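Hypothetical protein Atu0492 (Agrobacterium tumefaciens, PDB 2GMY) is of unknown function but probably serves in antioxidant defence, as an AhpD-like member of the carboxymuconolactone decarboxylase family. Local coordinates at residues A[42-45]-A[51-54]. Numbering follows the deposited sequence.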
loop_
_atom_site.group_PDB
_atom_site.type_symbol
_atom_site.label_atom_id
_atom_site.label_comp_id
_atom_site.label_asym_id
_atom_site.label_seq_id
_atom_site.Cartn_x
_atom_site.Cartn_y
_atom_site.Cartn_z
ATOM N N ALA A 42 -15.992 5.100 9.866
ATOM C CA ALA A 42 -15.652 5.507 8.499
ATOM C C ALA A 42 -14.896 6.834 8.508
ATOM O O ALA A 42 -13.932 7.022 7.758
ATOM C CB ALA A 42 -16.902 5.582 7.620
ATOM N N SER A 43 -15.338 7.751 9.373
ATOM C CA SER A 43 -14.669 9.051 9.477
ATOM C C SER A 43 -13.211 8.932 9.935
ATOM O O SER A 43 -12.336 9.641 9.426
ATOM C CB SER A 43 -15.456 9.982 10.404
ATOM O OG SER A 43 -16.746 10.222 9.865
ATOM N N ILE A 44 -12.950 8.029 10.879
ATOM C CA ILE A 44 -11.578 7.784 11.313
ATOM C C ILE A 44 -10.752 7.253 10.124
ATOM O O ILE A 44 -9.649 7.753 9.839
ATOM C CB ILE A 44 -11.532 6.825 12.499
ATOM C CG1 ILE A 44 -12.114 7.507 13.743
ATOM C CG2 ILE A 44 -10.098 6.389 12.791
ATOM C CD1 ILE A 44 -12.479 6.526 14.871
ATOM N N ILE A 45 -11.280 6.256 9.422
ATOM C CA ILE A 45 -10.535 5.670 8.299
ATOM C C ILE A 45 -10.186 6.738 7.282
ATOM O O ILE A 45 -9.055 6.797 6.759
ATOM C CB ILE A 45 -11.355 4.566 7.619
ATOM C CG1 ILE A 45 -11.530 3.386 8.577
ATOM C CG2 ILE A 45 -10.691 4.125 6.318
ATOM C CD1 ILE A 45 -12.507 2.340 8.082
ATOM N N CYS A 51 -15.713 15.348 10.732
ATOM C CA CYS A 51 -16.742 14.367 11.040
ATOM C C CYS A 51 -16.457 13.595 12.319
ATOM O O CYS A 51 -17.385 13.309 13.063
ATOM C CB CYS A 51 -16.997 13.421 9.863
ATOM S SG CYS A 51 -17.699 14.292 8.407
ATOM N N VAL A 52 -15.193 13.250 12.587
ATOM C CA VAL A 52 -14.884 12.563 13.846
ATOM C C VAL A 52 -15.331 13.409 15.038
ATOM O O VAL A 52 -15.980 12.915 15.946
ATOM C CB VAL A 52 -13.389 12.183 13.971
ATOM C CG1 VAL A 52 -13.062 11.701 15.392
ATOM C CG2 VAL A 52 -13.033 11.097 12.942
ATOM N N ASP A 53 -15.015 14.696 15.003
ATOM C CA ASP A 53 -15.402 15.589 16.096
ATOM C C ASP A 53 -16.910 15.540 16.317
ATOM O O ASP A 53 -17.374 15.394 17.453
ATOM C CB ASP A 53 -14.974 17.024 15.816
ATOM C CG ASP A 53 -15.226 17.947 17.006
ATOM O OD1 ASP A 53 -14.622 17.700 18.070
ATOM O OD2 ASP A 53 -16.006 18.914 16.856
ATOM N N MET A 54 -17.660 15.648 15.222
ATOM C CA MET A 54 -19.119 15.614 15.258
ATOM C C MET A 54 -19.643 14.297 15.820
ATOM O O MET A 54 -20.535 14.272 16.680
ATOM C CB MET A 54 -19.664 15.821 13.844
ATOM C CG MET A 54 -21.179 16.002 13.756
ATOM S SD MET A 54 -21.772 16.236 12.043
ATOM C CE MET A 54 -20.818 17.640 11.541
#
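With CG2 of Val52 set beside its own backbone N (CG1 trans to that nitrogen, chi1 170°) and OG of Ser43 beside its backbone N and anti to the carbonyl carbon (chi1 -62°), where it meets Lys39 O one turn earlier and faces Cys51 CB, both side chains fit where helix 32-45 passes close to helix 49-61. The CA atoms of Ser43 and Val52, 5.6 Å apart, are the closest such pair across the segments. The Val52 CG2 methyl lies 3.7 Å from Ser43 CB and equally 3.7 Å from the backbone N of Ile44, bearing on main chain as well as side chains. Ile44 adds CG1, 3.8 Å from that same methyl, its side chain crossing the valine at about a right angle. Cys51 is the second cysteine of a Cys-X-X-Cys sequence that runs into helix 49-61, consistent with the redox pair of AhpD proteins. It touches the serine through CB, 3.2 Å from Ser43 OG, rather than through its sulfur. The buried hydroxyl has hydrogen-bond partners in Lys39 O and OD1 of Asn134, a residue of helix 117-139 that also touches Cys51. A second subunit packs its Ser73 on Ile44 and its Val74 on Val52.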